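Local coordinates for protein histidine kinase (Pseudomonas aeruginosa, PDB 7C1I) that probably relays phosphoryl groups as a histidine-containing phosphotransfer (HPt) protein, HptB, between sensor-kinase receiver domains and downstream partners in two-component signalling, at residues D27-D32 and M66-L71; A42-G47 and Q88-L93. All coordinates share one frame; numbering follows the deposited sequence. Where two conformers were deposited one is given.

Contact 1 of 2, residues D27-D32 and M66-L71; sequences DTFVLD and MGAVLL
Phe29, on helix 22-45, reaches across the core of the HPt helical bundle and lays its ring against Met66, where the chain turns out of helix 49-65 on its way to helix 69-83. The two side chains run alongside one another with reversed senses. With CG anti to its backbone N (chi1 175°), the phenylalanine extends its ring into the bundle interior, toward residues 66-71. Met66 CB lies over one face of the ring, 4.1 Å above the plane and displaced toward the rim, while Met66 CG makes the closest approach, 3.6 Å from Phe29 CD1. Met66 has CG anti to its carbonyl carbon (chi1 -64°), which brings CG to the base of the ring, 3.8 Å from Phe29 CB; the later bends at chi2 and chi3 place the sulfur and CE.

At the far end of the phenyl group the neighbours change. Leu71, from the first turn of helix 69-83, meets the ring from the facing helix and sets CD2 at its edge, near its plane, whereas the methyl group of Ala68 approaches obliquely. No hydrogen bond crosses the contact; it is apolar packing of four buried residues. Val104 and Phe108 of helix 90-112 also touch Phe29 and Met66, respectively, and Ser63 and Phe59 of helix 49-65 pack on Leu71.

The backbone turn that presents Met66 and Ala68 to the ring is a Schellman motif closing helix 49-65, with Gly67 at positive phi as its C-prime residue; Ala68 N bonds to Ser63 O and Gly67 N to Ser64 O. Ala68 then occupies the N-cap position of the next helix, its CB 4.5 Å from Phe29 CZ, the same ring atom that Leu71 CD2 meets at 4.2 Å.

Contact 2 of 2, residues A42-G47 and Q88-L93; sequences AALQAG and QRAPAL
Apolar packing accounts for the whole direct contact between residues 42-47 and 88-93, and Leu44 supplies all of it from the first segment. Its isobutyl group extends from the last part of helix 22-45 in an orientation (CG anti to the backbone N, chi1 -178°) that turns both methyl groups to the first turn of helix 90-112. CD1 bridges two neighbours, lying 3.9 Å from Ala90 CB and 4.1 Å from Pro91 CG; Pro91 CD is equally near. The other branch, CD2, touches the ring at its backbone corner, 4.1 Å from Pro91 CA. Leucine and proline cross at about a right angle, the leucine branches spanning the pyrrolidine from CG to CA. All three residues are buried, and the faces around them are shared: Leu78 of helix 69-83 packs on Ala90, while Ile106 and Ala102 of a second subunit pack on Leu44 and Pro91. Within residues 88-93, the Leu93 CD1 methyl packs 4.1 Å above the centre of the Arg89 guanidinium plane.

Polar interactions surround this patch without crossing it. Gly47, at positive phi, ends helix 22-45 in a Schellman motif, and Gly47 N donates a hydrogen bond to Leu44 O, 3.1 Å away. In the other segment Leu93 N bonds to Arg89 O within the first turn of helix 90-112. Arg89 forms a salt bridge through NH1 with Glu77. Two carbonyls of the first segment, Gln45 O and Gly47 O, accept hydrogen bonds from Arg105 and Gln113 of the second subunit.

A leucine from one helix terminus set against an Ala-Pro first turn of another thus joins two helices at one end of the elongated HPt helical bundle, at a place where a second copy of the protein also packs.

Overall arrangement
Helix 22-45 serves both contacts, whose centres are 21 Å apart along the bundle and whose nearest atoms, about 7 Å apart, do not touch. Contact 1 lies deep, about 5 Å from the centre of the chain, and ties that helix to the turn entering helix 69-83; contact 2, about 16 Å from the centre, ties its end to helix 90-112. Both are apolar and lack hydrogen bonds across them, but an aromatic ring dominates the first, whereas a leucine, an alanine and a proline, all aliphatic, make the second. Their touching residues are buried in either case, contact 1 entirely within one chain, contact 2 partly beneath a second subunit.

Contact 1 of 2, residues D27-D32 and M66-L71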
ATOM      1  N   ASP A  27      15.153  19.416   4.635  1.00 16.48           N
ATOM      2  CA  ASP A  27      14.531  18.952   5.904  1.00 17.12           C
ATOM      3  C   ASP A  27      13.094  19.488   5.902  1.00 17.50           C
ATOM      4  O   ASP A  27      12.195  18.748   6.344  1.00 19.13           O
ATOM      5  CB  ASP A  27      15.301  19.386   7.153  1.00 22.41           C
ATOM      6  CG  ASP A  27      16.587  18.591   7.298  1.00 27.36           C
ATOM      7  OD1 ASP A  27      16.658  17.482   6.735  1.00 27.83           O
ATOM      8  OD2 ASP A  27      17.411  19.115   8.072  1.00 25.97           O
ATOM      9  N   THR A  28      12.995  20.777   5.563  0.52 16.78           N
ATOM     10  CA  THR A  28      11.688  21.466   5.739  0.52 18.33           C
ATOM     11  C   THR A  28      10.684  20.810   4.784  0.52 16.58           C
ATOM     12  O   THR A  28       9.571  20.629   5.322  0.52 15.59           O
ATOM     13  CB  THR A  28      11.732  22.977   5.484  0.52 19.32           C
ATOM     14  OG1 THR A  28      12.633  23.452   6.484  0.52 18.39           O
ATOM     15  CG2 THR A  28      10.393  23.659   5.661  0.52 17.00           C
ATOM     16  N   PHE A  29      11.160  20.561   3.559  1.00 16.17           N
ATOM     17  CA  PHE A  29      10.307  20.017   2.470  1.00 16.67           C
ATOM     18  C   PHE A  29       9.751  18.675   2.958  1.00 18.90           C
ATOM     19  O   PHE A  29       8.560  18.351   2.787  1.00 16.04           O
ATOM     20  CB  PHE A  29      11.028  19.824   1.134  1.00 16.60           C
ATOM     21  CG  PHE A  29      10.117  19.149   0.140  1.00 14.92           C
ATOM     22  CD1 PHE A  29       9.052  19.862  -0.386  1.00 16.69           C
ATOM     23  CD2 PHE A  29      10.318  17.829  -0.226  1.00 16.97           C
ATOM     24  CE1 PHE A  29       8.289  19.347  -1.421  1.00 20.01           C
ATOM     25  CE2 PHE A  29       9.419  17.240  -1.102  1.00 17.25           C
ATOM     26  CZ  PHE A  29       8.456  18.013  -1.710  1.00 18.58           C
ATOM     27  N   VAL A  30      10.597  17.878   3.617  1.00 14.37           N
ATOM     28  CA  VAL A  30      10.139  16.550   4.123  1.00 15.48           C
ATOM     29  C   VAL A  30       8.998  16.804   5.116  1.00 16.73           C
ATOM     30  O   VAL A  30       7.924  16.170   5.085  1.00 17.15           O
ATOM     31  CB  VAL A  30      11.282  15.677   4.676  1.00 15.41           C
ATOM     32  CG1 VAL A  30      10.805  14.455   5.446  1.00 18.55           C
ATOM     33  CG2 VAL A  30      12.197  15.340   3.509  1.00 18.24           C
ATOM     34  N   LEU A  31       9.206  17.629   6.148  1.00 15.58           N
ATOM     35  CA  LEU A  31       8.190  17.830   7.215  1.00 18.11           C
ATOM     36  C   LEU A  31       6.950  18.478   6.589  1.00 18.46           C
ATOM     37  O   LEU A  31       5.850  18.029   6.969  1.00 19.10           O
ATOM     38  CB  LEU A  31       8.816  18.711   8.302  1.00 21.30           C
ATOM     39  CG  LEU A  31       9.889  17.944   9.072  1.00 22.31           C
ATOM     40  CD1 LEU A  31      10.579  18.869  10.062  1.00 30.47           C
ATOM     41  CD2 LEU A  31       9.432  16.685   9.792  1.00 25.86           C
ATOM     42  N   ASP A  32       7.093  19.485   5.722  1.00 16.76           N
ATOM     43  CA  ASP A  32       5.925  20.190   5.129  1.00 19.59           C
ATOM     44  C   ASP A  32       5.106  19.123   4.395  1.00 20.99           C
ATOM     45  O   ASP A  32       3.862  19.114   4.479  1.00 18.28           O
ATOM     46  CB  ASP A  32       6.375  21.327   4.210  1.00 21.88           C
ATOM     47  CG  ASP A  32       6.865  22.557   4.955  1.00 23.36           C
ATOM     48  OD1 ASP A  32       6.768  22.594   6.198  1.00 26.14           O
ATOM     49  OD2 ASP A  32       7.358  23.379   4.158  1.00 27.78           O
ATOM     50  N   MET A  66      10.854  22.645  -5.020  1.00 16.09           N
ATOM     51  CA  MET A  66      11.981  21.721  -4.719  1.00 18.21           C
ATOM     52  C   MET A  66      12.279  20.735  -5.855  1.00 17.07           C
ATOM     53  O   MET A  66      13.017  19.767  -5.575  1.00 18.96           O
ATOM     54  CB  MET A  66      11.696  20.991  -3.404  1.00 17.53           C
ATOM     55  CG  MET A  66      11.613  21.785  -2.116  1.00 19.19           C
ATOM     56  SD  MET A  66      13.084  22.811  -1.851  1.00 22.24           S
ATOM     57  CE  MET A  66      14.214  21.499  -1.388  1.00 20.27           C
ATOM     58  N   GLY A  67      11.824  20.876  -7.104  1.00 15.76           N
ATOM     59  CA  GLY A  67      12.166  20.098  -8.308  1.00 18.19           C
ATOM     60  C   GLY A  67      11.595  18.692  -8.234  1.00 17.47           C
ATOM     61  O   GLY A  67      11.918  17.965  -9.195  1.00 19.23           O
ATOM     62  N   ALA A  68      10.557  18.572  -7.400  1.00 16.09           N
ATOM     63  CA  ALA A  68       9.887  17.252  -7.315  1.00 16.20           C
ATOM     64  C   ALA A  68       8.760  17.246  -8.353  1.00 15.74           C
ATOM     65  O   ALA A  68       7.580  17.385  -7.971  1.00 16.35           O
ATOM     66  CB  ALA A  68       9.440  16.890  -5.921  1.00 13.20           C
ATOM     67  N   VAL A  69       9.007  17.208  -9.666  0.68 15.75           N
ATOM     68  CA  VAL A  69       8.064  17.551 -10.773  0.68 17.15           C
ATOM     69  C   VAL A  69       7.048  16.433 -11.037  0.68 16.93           C
ATOM     70  O   VAL A  69       5.912  16.620 -11.520  0.68 15.16           O
ATOM     71  CB  VAL A  69       8.824  17.985 -12.041  0.68 17.94           C
ATOM     72  CG1 VAL A  69       9.627  19.245 -11.754  0.68 18.63           C
ATOM     73  CG2 VAL A  69       9.764  16.900 -12.546  0.68 20.48           C
ATOM     74  N   LEU A  70       7.391  15.185 -10.701  1.00 19.31           N
ATOM     75  CA  LEU A  70       6.387  14.110 -10.923  1.00 19.01           C
ATOM     76  C   LEU A  70       5.377  14.229  -9.776  1.00 17.77           C
ATOM     77  O   LEU A  70       4.159  14.109 -10.006  1.00 18.58           O
ATOM     78  CB  LEU A  70       6.997  12.706 -10.970  1.00 21.23           C
ATOM     79  CG  LEU A  70       7.962  12.501 -12.136  1.00 27.55           C
ATOM     80  CD1 LEU A  70       8.288  11.017 -12.205  1.00 26.15           C
ATOM     81  CD2 LEU A  70       7.368  12.915 -13.473  1.00 29.19           C
ATOM     82  N   LEU A  71       5.849  14.463  -8.548  1.00 15.63           N
ATOM     83  CA  LEU A  71       4.995  14.669  -7.348  1.00 15.45           C
ATOM     84  C   LEU A  71       4.078  15.862  -7.637  1.00 17.14           C
ATOM     85  O   LEU A  71       2.867  15.770  -7.367  1.00 15.26           O
ATOM     86  CB  LEU A  71       5.903  14.815  -6.124  1.00 15.21           C
ATOM     87  CG  LEU A  71       5.150  15.056  -4.818  1.00 12.18           C
ATOM     88  CD1 LEU A  71       4.140  13.961  -4.501  1.00 15.55           C
ATOM     89  CD2 LEU A  71       6.169  15.164  -3.696  1.00 16.41           C
TER

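Contact 2 of 2, residues A42-G47 and Q88-L93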
ATOM      1  N   ALA A  42      -6.867  13.186   5.805  1.00 15.23           N
ATOM      2  CA  ALA A  42      -7.963  13.615   6.705  1.00 17.99           C
ATOM      3  C   ALA A  42      -9.062  14.171   5.792  1.00 20.48           C
ATOM      4  O   ALA A  42     -10.248  13.849   6.010  1.00 20.65           O
ATOM      5  CB  ALA A  42      -7.455  14.690   7.636  1.00 21.34           C
ATOM      6  N   ALA A  43      -8.734  14.896   4.718  1.00 17.59           N
ATOM      7  CA  ALA A  43      -9.748  15.510   3.830  1.00 17.23           C
ATOM      8  C   ALA A  43     -10.468  14.355   3.124  1.00 18.38           C
ATOM      9  O   ALA A  43     -11.679  14.407   2.827  1.00 19.51           O
ATOM     10  CB  ALA A  43      -9.151  16.511   2.874  1.00 17.66           C
ATOM     11  N   LEU A  44      -9.720  13.363   2.628  1.00 15.26           N
ATOM     12  CA  LEU A  44     -10.322  12.205   1.914  1.00 14.44           C
ATOM     13  C   LEU A  44     -11.294  11.484   2.854  1.00 14.89           C
ATOM     14  O   LEU A  44     -12.424  11.191   2.407  1.00 17.34           O
ATOM     15  CB  LEU A  44      -9.167  11.273   1.539  1.00 15.26           C
ATOM     16  CG  LEU A  44      -9.716  10.081   0.758  1.00 17.14           C
ATOM     17  CD1 LEU A  44     -10.286  10.498  -0.590  1.00 26.16           C
ATOM     18  CD2 LEU A  44      -8.618   9.043   0.592  1.00 15.78           C
ATOM     19  N   GLN A  45     -10.944  11.318   4.133  0.56 15.22           N
ATOM     20  CA  GLN A  45     -11.814  10.530   5.049  0.56 16.14           C
ATOM     21  C   GLN A  45     -13.065  11.342   5.402  0.56 18.73           C
ATOM     22  O   GLN A  45     -14.092  10.741   5.772  0.56 15.98           O
ATOM     23  CB  GLN A  45     -11.041  10.118   6.304  0.56 20.09           C
ATOM     24  CG  GLN A  45      -9.995   9.046   6.038  0.56 20.85           C
ATOM     25  CD  GLN A  45     -10.454   7.801   5.320  0.56 20.66           C
ATOM     26  OE1 GLN A  45     -10.218   7.580   4.135  0.56 19.74           O
ATOM     27  NE2 GLN A  45     -11.162   6.985   6.083  0.56 27.76           N
ATOM     28  N   ALA A  46     -12.976  12.672   5.289  1.00 19.38           N
ATOM     29  CA  ALA A  46     -14.094  13.589   5.614  1.00 23.07           C
ATOM     30  C   ALA A  46     -14.938  13.765   4.347  1.00 22.23           C
ATOM     31  O   ALA A  46     -15.961  14.477   4.418  1.00 27.85           O
ATOM     32  CB  ALA A  46     -13.565  14.870   6.209  1.00 23.43           C
ATOM     33  N   GLY A  47     -14.580  13.304   3.144  1.00 17.54           N
ATOM     34  CA  GLY A  47     -15.108  13.647   1.809  1.00 18.72           C
ATOM     35  C   GLY A  47     -15.173  15.156   1.645  1.00 26.66           C
ATOM     36  O   GLY A  47     -16.145  15.675   1.056  1.00 25.89           O
ATOM     37  N   GLN A  88     -13.436  10.252  -7.415  0.53 16.32           N
ATOM     38  CA  GLN A  88     -13.214   8.797  -7.637  0.53 15.61           C
ATOM     39  C   GLN A  88     -11.722   8.481  -7.799  0.53 14.23           C
ATOM     40  O   GLN A  88     -11.281   7.321  -7.678  0.53 11.55           O
ATOM     41  CB  GLN A  88     -13.963   8.283  -8.869  0.53 18.21           C
ATOM     42  CG  GLN A  88     -13.755   9.140 -10.109  0.53 21.48           C
ATOM     43  CD  GLN A  88     -14.670  10.330 -10.265  0.53 18.69           C
ATOM     44  OE1 GLN A  88     -15.420  10.730  -9.377  0.53 20.44           O
ATOM     45  NE2 GLN A  88     -14.577  10.908 -11.451  0.53 38.18           N
ATOM     46  N   ARG A  89     -10.943   9.463  -8.263  1.00 16.89           N
ATOM     47  CA  ARG A  89      -9.491   9.199  -8.457  1.00 18.37           C
ATOM     48  C   ARG A  89      -8.748   9.675  -7.205  1.00 15.66           C
ATOM     49  O   ARG A  89      -7.533   9.399  -7.130  1.00 15.93           O
ATOM     50  CB  ARG A  89      -8.875   9.879  -9.684  1.00 23.85           C
ATOM     51  CG  ARG A  89      -9.419   9.331 -10.995  1.00 26.35           C
ATOM     52  CD  ARG A  89      -8.653   9.987 -12.128  1.00 29.36           C
ATOM     53  NE  ARG A  89      -7.261   9.562 -12.097  1.00 31.70           N
ATOM     54  CZ  ARG A  89      -6.187  10.287 -12.390  1.00 36.42           C
ATOM     55  NH1 ARG A  89      -6.253  11.536 -12.818  1.00 33.59           N
ATOM     56  NH2 ARG A  89      -5.007   9.705 -12.263  1.00 38.75           N
ATOM     57  N   ALA A  90      -9.334  10.295  -6.177  1.00 13.75           N
ATOM     58  CA  ALA A  90      -8.603  10.898  -5.038  1.00 14.51           C
ATOM     59  C   ALA A  90      -7.786   9.846  -4.291  1.00 15.20           C
ATOM     60  O   ALA A  90      -6.607  10.054  -4.008  1.00 13.25           O
ATOM     61  CB  ALA A  90      -9.371  11.823  -4.126  1.00 16.38           C
ATOM     62  N   PRO A  91      -8.389   8.695  -3.918  1.00 12.21           N
ATOM     63  CA  PRO A  91      -7.632   7.691  -3.168  1.00 12.32           C
ATOM     64  C   PRO A  91      -6.342   7.272  -3.887  1.00 12.62           C
ATOM     65  O   PRO A  91      -5.281   7.203  -3.280  1.00 14.58           O
ATOM     66  CB  PRO A  91      -8.613   6.518  -3.028  1.00 14.21           C
ATOM     67  CG  PRO A  91      -9.954   7.207  -2.947  1.00 15.01           C
ATOM     68  CD  PRO A  91      -9.797   8.266  -4.018  1.00 14.28           C
ATOM     69  N   ALA A  92      -6.465   6.970  -5.182  1.00 11.52           N
ATOM     70  CA  ALA A  92      -5.342   6.478  -6.014  1.00 11.76           C
ATOM     71  C   ALA A  92      -4.305   7.596  -6.163  1.00 13.30           C
ATOM     72  O   ALA A  92      -3.091   7.309  -6.188  1.00 14.59           O
ATOM     73  CB  ALA A  92      -5.788   5.904  -7.335  1.00 14.70           C
ATOM     74  N   LEU A  93      -4.787   8.821  -6.399  1.00 12.63           N
ATOM     75  CA  LEU A  93      -3.781   9.902  -6.581  1.00 12.64           C
ATOM     76  C   LEU A  93      -3.001  10.110  -5.279  1.00 12.08           C
ATOM     77  O   LEU A  93      -1.781  10.391  -5.298  1.00 12.64           O
ATOM     78  CB  LEU A  93      -4.521  11.182  -6.980  1.00 13.37           C
ATOM     79  CG  LEU A  93      -4.853  11.224  -8.471  1.00 16.20           C
ATOM     80  CD1 LEU A  93      -5.917  12.278  -8.739  1.00 16.23           C
ATOM     81  CD2 LEU A  93      -3.650  11.431  -9.377  1.00 17.15           C
TER